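Local coordinates for lipoprotein (PDB 5T11) that probably guides export of the Pel polysaccharide across the outer membrane, as its Pseudomonas aeruginosa relative does, and assembles as a dodecamer of periplasmic lipoproteins, at residues D19-V24 with A88-S93; E97-K102 with P109-T114. The protein carries 1 engineered substitution. One frame throughout, in Å; residues are numbered along the deposited sequence.

Interaction 1: residues D19-V24 with A88-S93; sequences DKVAVV and ARYVLS
A22 sits at the middle of a parallel strand pair and bonds alternately to both neighbours of V91: its N donates to Y90 O at 2.9 Å and its O accepts from L92 N. One step on, V24 N reaches L92 O along a nearly straight path, with 172° at the hydrogen. Where the pairing begins, K20 O takes two donors, Y90 N at 3.2 Å and R89 N at 2.6 Å, because the chain bends at R89 and turns both amides to one oxygen. CA-H groups of V21 and V91 add weaker contacts to Y90 O and A22 O.

Charge closes this same end. R89 runs extended from CG to NE, its CG opposite the backbone N (chi1 -166°), which carries NH1 out to D19 OD1 at 2.7 Å. NH1 approaches from the syn side but tilted out of the carboxylate plane, and the bond is bent; the two flat groups stand almost perpendicular, 87° apart. D19 OD2 accepts from A16 N and lies in the plane of the Y90 ring at its edge, 3.9 Å from CE2.

Small and branched side chains fill the sheet's surfaces. A22 CB meets A88 CB at 4.0 Å, and V24 CB rests on V91 CG1 at 3.7 Å, the two branched side chains lying askew; alanine's shortness lets W82 of helix 78-85 pack close. V24 and V91 also pack beneath this helix, whereas V21, V23 and L92 face helix 35-49. The pair lies inside a mixed sheet between strands 55-57 and 109-119; helix 78-85 leads from 55-57 into parallel 90-99, a beta-alpha-beta crossover.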
ATOM      1  N   ASP B  19     -27.502  20.187  45.970  1.00 59.96           N
ATOM      2  CA  ASP B  19     -28.287  19.637  44.870  1.00 58.88           C
ATOM      3  C   ASP B  19     -27.540  18.449  44.277  1.00 56.47           C
ATOM      4  O   ASP B  19     -26.438  18.615  43.746  1.00 57.21           O
ATOM      5  CB  ASP B  19     -28.527  20.691  43.790  1.00 68.02           C
ATOM      6  CG  ASP B  19     -29.540  21.743  44.200  1.00 74.40           C
ATOM      7  OD1 ASP B  19     -30.401  21.455  45.058  1.00 72.83           O
ATOM      8  OD2 ASP B  19     -29.480  22.863  43.639  1.00 77.93           O
ATOM      9  N   LYS B  20     -28.136  17.259  44.351  1.00 57.21           N
ATOM     10  CA  LYS B  20     -27.511  16.060  43.798  1.00 59.15           C
ATOM     11  C   LYS B  20     -27.713  16.034  42.287  1.00 53.58           C
ATOM     12  O   LYS B  20     -28.844  16.116  41.802  1.00 58.66           O
ATOM     13  CB  LYS B  20     -28.085  14.806  44.451  1.00 58.93           C
ATOM     14  CG  LYS B  20     -28.063  14.881  45.971  1.00 78.94           C
ATOM     15  CD  LYS B  20     -28.210  13.528  46.646  1.00 88.28           C
ATOM     16  CE  LYS B  20     -27.867  13.645  48.128  1.00 95.54           C
ATOM     17  NZ  LYS B  20     -26.591  14.399  48.344  1.00 93.94           N
ATOM     18  N   VAL B  21     -26.617  15.927  41.547  1.00 51.04           N
ATOM     19  CA  VAL B  21     -26.626  15.919  40.089  1.00 57.03           C
ATOM     20  C   VAL B  21     -26.059  14.593  39.605  1.00 54.66           C
ATOM     21  O   VAL B  21     -24.968  14.188  40.024  1.00 53.35           O
ATOM     22  CB  VAL B  21     -25.809  17.087  39.512  1.00 53.50           C
ATOM     23  CG1 VAL B  21     -25.767  17.020  37.981  1.00 50.21           C
ATOM     24  CG2 VAL B  21     -26.360  18.412  40.003  1.00 54.91           C
ATOM     25  N   ALA B  22     -26.791  13.925  38.723  1.00 54.84           N
ATOM     26  CA  ALA B  22     -26.292  12.746  38.030  1.00 54.49           C
ATOM     27  C   ALA B  22     -25.872  13.142  36.620  1.00 48.35           C
ATOM     28  O   ALA B  22     -26.617  13.841  35.925  1.00 48.75           O
ATOM     29  CB  ALA B  22     -27.352  11.645  37.976  1.00 50.00           C
ATOM     30  N   VAL B  23     -24.676  12.718  36.215  1.00 47.91           N
ATOM     31  CA  VAL B  23     -24.211  12.884  34.836  1.00 48.13           C
ATOM     32  C   VAL B  23     -24.562  11.610  34.082  1.00 51.98           C
ATOM     33  O   VAL B  23     -24.166  10.509  34.483  1.00 50.68           O
ATOM     34  CB  VAL B  23     -22.705  13.173  34.771  1.00 44.26           C
ATOM     35  CG1 VAL B  23     -22.223  13.190  33.311  1.00 40.56           C
ATOM     36  CG2 VAL B  23     -22.383  14.484  35.490  1.00 38.67           C
ATOM     37  N   VAL B  24     -25.332  11.758  33.008  1.00 43.98           N
ATOM     38  CA  VAL B  24     -25.929  10.638  32.295  1.00 50.56           C
ATOM     39  C   VAL B  24     -25.504  10.705  30.831  1.00 51.92           C
ATOM     40  O   VAL B  24     -25.632  11.757  30.195  1.00 57.72           O
ATOM     41  CB  VAL B  24     -27.463  10.664  32.422  1.00 57.32           C
ATOM     42  CG1 VAL B  24     -28.122   9.925  31.278  1.00 67.03           C
ATOM     43  CG2 VAL B  24     -27.893  10.088  33.755  1.00 53.51           C
ATOM     44  N   ALA B  88     -31.194  11.992  42.638  1.00 58.70           N
ATOM     45  CA  ALA B  88     -30.648  13.197  42.029  1.00 55.39           C
ATOM     46  C   ALA B  88     -31.741  14.239  41.834  1.00 57.16           C
ATOM     47  O   ALA B  88     -32.872  13.922  41.458  1.00 59.95           O
ATOM     48  CB  ALA B  88     -30.001  12.868  40.676  1.00 52.40           C
ATOM     49  N   ARG B  89     -31.395  15.499  42.083  1.00 55.93           N
ATOM     50  CA  ARG B  89     -32.326  16.567  41.751  1.00 57.47           C
ATOM     51  C   ARG B  89     -32.254  16.948  40.272  1.00 55.84           C
ATOM     52  O   ARG B  89     -33.282  17.304  39.680  1.00 58.06           O
ATOM     53  CB  ARG B  89     -32.070  17.787  42.639  1.00 57.53           C
ATOM     54  CG  ARG B  89     -33.206  18.814  42.609  1.00 63.40           C
ATOM     55  CD  ARG B  89     -32.920  19.973  43.544  1.00 70.85           C
ATOM     56  NE  ARG B  89     -33.885  21.061  43.396  1.00 83.18           N
ATOM     57  CZ  ARG B  89     -33.887  22.155  44.150  1.00 88.59           C
ATOM     58  NH1 ARG B  89     -32.977  22.301  45.106  1.00 89.06           N
ATOM     59  NH2 ARG B  89     -34.795  23.101  43.954  1.00 92.72           N
ATOM     60  N   TYR B  90     -31.066  16.884  39.661  1.00 50.86           N
ATOM     61  CA  TYR B  90     -30.891  17.197  38.242  1.00 48.23           C
ATOM     62  C   TYR B  90     -30.052  16.131  37.548  1.00 55.76           C
ATOM     63  O   TYR B  90     -29.247  15.437  38.175  1.00 57.84           O
ATOM     64  CB  TYR B  90     -30.207  18.555  38.021  1.00 49.80           C
ATOM     65  CG  TYR B  90     -30.898  19.736  38.653  1.00 54.63           C
ATOM     66  CD1 TYR B  90     -32.041  20.282  38.083  1.00 58.95           C
ATOM     67  CD2 TYR B  90     -30.402  20.314  39.813  1.00 57.86           C
ATOM     68  CE1 TYR B  90     -32.677  21.366  38.657  1.00 64.38           C
ATOM     69  CE2 TYR B  90     -31.030  21.403  40.393  1.00 60.02           C
ATOM     70  CZ  TYR B  90     -32.171  21.925  39.810  1.00 63.91           C
ATOM     71  OH  TYR B  90     -32.812  23.009  40.374  1.00 75.18           O
ATOM     72  N   VAL B  91     -30.242  16.025  36.231  1.00 50.36           N
ATOM     73  CA  VAL B  91     -29.424  15.189  35.361  1.00 47.47           C
ATOM     74  C   VAL B  91     -28.725  16.096  34.354  1.00 50.34           C
ATOM     75  O   VAL B  91     -29.366  16.963  33.743  1.00 51.64           O
ATOM     76  CB  VAL B  91     -30.258  14.117  34.632  1.00 46.04           C
ATOM     77  CG1 VAL B  91     -29.525  13.601  33.414  1.00 47.23           C
ATOM     78  CG2 VAL B  91     -30.541  12.966  35.549  1.00 53.97           C
ATOM     79  N   LEU B  92     -27.416  15.915  34.207  1.00 46.58           N
ATOM     80  CA  LEU B  92     -26.643  16.568  33.161  1.00 39.89           C
ATOM     81  C   LEU B  92     -26.414  15.548  32.056  1.00 46.50           C
ATOM     82  O   LEU B  92     -25.852  14.475  32.305  1.00 44.33           O
ATOM     83  CB  LEU B  92     -25.308  17.101  33.685  1.00 42.18           C
ATOM     84  CG  LEU B  92     -24.495  17.826  32.599  1.00 42.85           C
ATOM     85  CD1 LEU B  92     -25.040  19.227  32.384  1.00 40.86           C
ATOM     86  CD2 LEU B  92     -22.978  17.862  32.872  1.00 36.00           C
ATOM     87  N   SER B  93     -26.900  15.858  30.861  1.00 43.24           N
ATOM     88  CA  SER B  93     -26.701  15.046  29.676  1.00 44.37           C
ATOM     89  C   SER B  93     -26.151  15.951  28.577  1.00 41.62           C
ATOM     90  O   SER B  93     -25.876  17.134  28.801  1.00 42.21           O
ATOM     91  CB  SER B  93     -28.006  14.365  29.250  1.00 46.76           C
ATOM     92  OG  SER B  93     -27.753  13.361  28.282  1.00 56.49           O
TER

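Interaction 2: residues E97-K102 with P109-T114; sequences EEWRYK and PVVGVT
A beta hairpin with a classic bulge joins 97-102 to 109-114: E97 and E98 both face G112, and both their amides donate to G112 O, from the same face of its carbonyl plane. E97 N approaches at 2.8 Å and E98 N at 3.2 Å; G112 N answers to E98 O, and glycine leaves room where two glutamates crowd one position. Farther along, R100 and V110 exchange two bonds, the tighter being V110 N to R100 O at 2.9 Å.

Bent at chi2 (82°), the E97 chain swings its carboxylate along the partner strand, where T114 OG1 donates to the syn side of OE2 at 2.6 Å. V110 CG2 lies 3.3 Å from E98 OE2 and 3.7 Å from R100 CG, while V110 CG1 rests against K102 CD. On the other face, W99 CE3 lies beside V111 CG1 at 4.0 Å, and Y101 CE1 lies against P109 CB, ring and proline askew; W99 and V111 pack on helix 141-152.

E98 OE2 bonds to Y101 OH and E98 OE1 to S142 N, both of a second subunit; Y101 repeats the bond to E98 of a third. This bulged-hairpin contact recurs between subunits, consistent with a closed dodecamer.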
ATOM      1  N   GLU B  97     -20.099  16.741  19.598  1.00 32.98           N
ATOM      2  CA  GLU B  97     -20.182  16.909  18.148  1.00 33.64           C
ATOM      3  C   GLU B  97     -18.823  16.860  17.470  1.00 35.89           C
ATOM      4  O   GLU B  97     -18.750  16.581  16.265  1.00 31.95           O
ATOM      5  CB  GLU B  97     -20.865  18.247  17.796  1.00 32.96           C
ATOM      6  CG  GLU B  97     -22.363  18.300  18.148  1.00 36.10           C
ATOM      7  CD  GLU B  97     -22.619  18.621  19.615  1.00 42.18           C
ATOM      8  OE1 GLU B  97     -21.803  19.366  20.211  1.00 39.38           O
ATOM      9  OE2 GLU B  97     -23.624  18.120  20.178  1.00 42.74           O
ATOM     10  N   GLU B  98     -17.747  17.124  18.206  1.00 32.24           N
ATOM     11  CA  GLU B  98     -16.413  17.112  17.623  1.00 32.84           C
ATOM     12  C   GLU B  98     -15.403  16.981  18.749  1.00 34.09           C
ATOM     13  O   GLU B  98     -15.562  17.586  19.816  1.00 34.07           O
ATOM     14  CB  GLU B  98     -16.152  18.385  16.806  1.00 34.18           C
ATOM     15  CG  GLU B  98     -14.761  18.468  16.217  1.00 30.28           C
ATOM     16  CD  GLU B  98     -14.674  19.431  15.019  1.00 43.45           C
ATOM     17  OE1 GLU B  98     -15.203  20.570  15.116  1.00 39.39           O
ATOM     18  OE2 GLU B  98     -14.067  19.041  13.980  1.00 40.39           O
ATOM     19  N   TRP B  99     -14.365  16.197  18.501  1.00 32.06           N
ATOM     20  CA  TRP B  99     -13.371  15.870  19.514  1.00 30.43           C
ATOM     21  C   TRP B  99     -12.206  15.173  18.826  1.00 33.05           C
ATOM     22  O   TRP B  99     -12.100  13.942  18.874  1.00 32.24           O
ATOM     23  CB  TRP B  99     -14.002  14.973  20.578  1.00 30.88           C
ATOM     24  CG  TRP B  99     -13.224  14.719  21.863  1.00 36.24           C
ATOM     25  CD1 TRP B  99     -12.093  13.959  22.013  1.00 37.51           C
ATOM     26  CD2 TRP B  99     -13.593  15.152  23.191  1.00 37.56           C
ATOM     27  NE1 TRP B  99     -11.721  13.918  23.342  1.00 37.81           N
ATOM     28  CE2 TRP B  99     -12.616  14.648  24.083  1.00 39.55           C
ATOM     29  CE3 TRP B  99     -14.633  15.945  23.701  1.00 40.50           C
ATOM     30  CZ2 TRP B  99     -12.659  14.897  25.467  1.00 35.84           C
ATOM     31  CZ3 TRP B  99     -14.675  16.189  25.075  1.00 42.66           C
ATOM     32  CH2 TRP B  99     -13.691  15.657  25.940  1.00 31.98           C
ATOM     33  N   ARG B 100     -11.354  15.933  18.143  1.00 32.10           N
ATOM     34  CA  ARG B 100     -10.300  15.325  17.331  1.00 35.52           C
ATOM     35  C   ARG B 100      -9.186  16.340  17.152  1.00 35.23           C
ATOM     36  O   ARG B 100      -9.353  17.530  17.441  1.00 29.00           O
ATOM     37  CB  ARG B 100     -10.838  14.886  15.962  1.00 38.60           C
ATOM     38  CG  ARG B 100     -11.355  16.075  15.114  1.00 34.72           C
ATOM     39  CD  ARG B 100     -11.710  15.675  13.680  1.00 36.71           C
ATOM     40  NE  ARG B 100     -10.533  15.170  12.956  1.00 36.94           N
ATOM     41  CZ  ARG B 100     -10.515  14.903  11.655  1.00 38.79           C
ATOM     42  NH1 ARG B 100     -11.610  15.084  10.911  1.00 32.98           N
ATOM     43  NH2 ARG B 100      -9.404  14.461  11.092  1.00 38.84           N
ATOM     44  N   TYR B 101      -8.039  15.858  16.669  1.00 28.89           N
ATOM     45  CA  TYR B 101      -7.084  16.747  16.016  1.00 29.61           C
ATOM     46  C   TYR B 101      -7.456  16.811  14.547  1.00 39.33           C
ATOM     47  O   TYR B 101      -7.830  15.797  13.948  1.00 32.64           O
ATOM     48  CB  TYR B 101      -5.631  16.273  16.169  1.00 30.43           C
ATOM     49  CG  TYR B 101      -5.130  16.250  17.604  1.00 35.08           C
ATOM     50  CD1 TYR B 101      -4.621  17.405  18.198  1.00 35.89           C
ATOM     51  CD2 TYR B 101      -5.174  15.077  18.374  1.00 34.45           C
ATOM     52  CE1 TYR B 101      -4.165  17.408  19.513  1.00 35.23           C
ATOM     53  CE2 TYR B 101      -4.714  15.071  19.710  1.00 28.11           C
ATOM     54  CZ  TYR B 101      -4.215  16.249  20.267  1.00 32.87           C
ATOM     55  OH  TYR B 101      -3.761  16.286  21.574  1.00 33.94           O
ATOM     56  N   LYS B 102      -7.398  18.012  13.972  1.00 31.97           N
ATOM     57  CA  LYS B 102      -7.542  18.094  12.531  1.00 33.75           C
ATOM     58  C   LYS B 102      -6.364  17.370  11.878  1.00 39.89           C
ATOM     59  O   LYS B 102      -5.348  17.075  12.518  1.00 33.51           O
ATOM     60  CB  LYS B 102      -7.640  19.559  12.068  1.00 40.82           C
ATOM     61  CG  LYS B 102      -8.990  20.217  12.456  1.00 36.27           C
ATOM     62  CD  LYS B 102      -8.973  21.768  12.399  1.00 37.25           C
ATOM     63  CE  LYS B 102      -8.553  22.310  11.060  1.00 40.90           C
ATOM     64  NZ  LYS B 102      -8.866  23.801  10.967  1.00 48.99           N
ATOM     65  N   PRO B 109      -6.192  20.774  17.736  1.00 32.26           N
ATOM     66  CA  PRO B 109      -7.354  20.155  18.393  1.00 35.46           C
ATOM     67  C   PRO B 109      -8.610  20.994  18.224  1.00 37.58           C
ATOM     68  O   PRO B 109      -8.566  22.225  18.206  1.00 34.57           O
ATOM     69  CB  PRO B 109      -6.937  20.095  19.871  1.00 33.26           C
ATOM     70  CG  PRO B 109      -5.946  21.234  20.032  1.00 39.56           C
ATOM     71  CD  PRO B 109      -5.191  21.264  18.703  1.00 38.38           C
ATOM     72  N   VAL B 110      -9.745  20.311  18.101  1.00 36.18           N
ATOM     73  CA  VAL B 110     -11.044  20.958  17.956  1.00 36.63           C
ATOM     74  C   VAL B 110     -12.067  20.188  18.790  1.00 36.75           C
ATOM     75  O   VAL B 110     -12.084  18.952  18.785  1.00 38.65           O
ATOM     76  CB  VAL B 110     -11.477  21.038  16.472  1.00 38.70           C
ATOM     77  CG1 VAL B 110     -10.578  21.994  15.684  1.00 35.72           C
ATOM     78  CG2 VAL B 110     -11.405  19.674  15.836  1.00 46.00           C
ATOM     79  N   VAL B 111     -12.927  20.919  19.501  1.00 32.54           N
ATOM     80  CA  VAL B 111     -13.919  20.334  20.406  1.00 32.68           C
ATOM     81  C   VAL B 111     -15.260  21.034  20.220  1.00 36.84           C
ATOM     82  O   VAL B 111     -15.326  22.270  20.197  1.00 39.67           O
ATOM     83  CB  VAL B 111     -13.480  20.447  21.881  1.00 39.36           C
ATOM     84  CG1 VAL B 111     -14.558  19.883  22.821  1.00 37.66           C
ATOM     85  CG2 VAL B 111     -12.141  19.725  22.100  1.00 40.30           C
ATOM     86  N   GLY B 112     -16.329  20.247  20.097  1.00 38.01           N
ATOM     87  CA  GLY B 112     -17.689  20.769  20.098  1.00 35.58           C
ATOM     88  C   GLY B 112     -18.567  19.929  21.020  1.00 38.90           C
ATOM     89  O   GLY B 112     -18.526  18.697  20.930  1.00 38.59           O
ATOM     90  N   VAL B 113     -19.327  20.571  21.929  1.00 33.59           N
ATOM     91  CA  VAL B 113     -20.137  19.886  22.938  1.00 39.74           C
ATOM     92  C   VAL B 113     -21.449  20.636  23.142  1.00 43.76           C
ATOM     93  O   VAL B 113     -21.502  21.868  23.067  1.00 44.06           O
ATOM     94  CB  VAL B 113     -19.418  19.760  24.301  1.00 40.62           C
ATOM     95  CG1 VAL B 113     -18.206  18.869  24.199  1.00 39.91           C
ATOM     96  CG2 VAL B 113     -19.033  21.141  24.838  1.00 40.24           C
ATOM     97  N   THR B 114     -22.513  19.880  23.414  1.00 40.45           N
ATOM     98  CA  THR B 114     -23.792  20.429  23.846  1.00 44.56           C
ATOM     99  C   THR B 114     -24.175  19.768  25.169  1.00 47.87           C
ATOM    100  O   THR B 114     -23.915  18.577  25.372  1.00 45.43           O
ATOM    101  CB  THR B 114     -24.886  20.201  22.787  1.00 46.50           C
ATOM    102  OG1 THR B 114     -24.842  18.835  22.351  1.00 48.88           O
ATOM    103  CG2 THR B 114     -24.684  21.116  21.565  1.00 49.85           C
TER

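Overall arrangement
Strand 90-99 serves both contacts: its beginning pairs in parallel with 21-28 in interaction 1, and its end pairs antiparallel with 109-119 in interaction 2, the centres lying about 24 Å apart. Both are largely buried. Interaction 1 is enclosed by its own chain's helices, so small aliphatic residues dominate and its charged groups, D19 with R89 and K20 with D54, gather where the strands begin; no other subunit touches it. Interaction 2 meets two neighbouring subunits, where E98 and Y101 bond between chains, K102 dividing its amine between E108 of its own chain and carbonyls of a neighbouring subunit. The parallel ladder, regular from V21 onward, contrasts with a hairpin whose bulge sets two successive glutamates opposite one glycine.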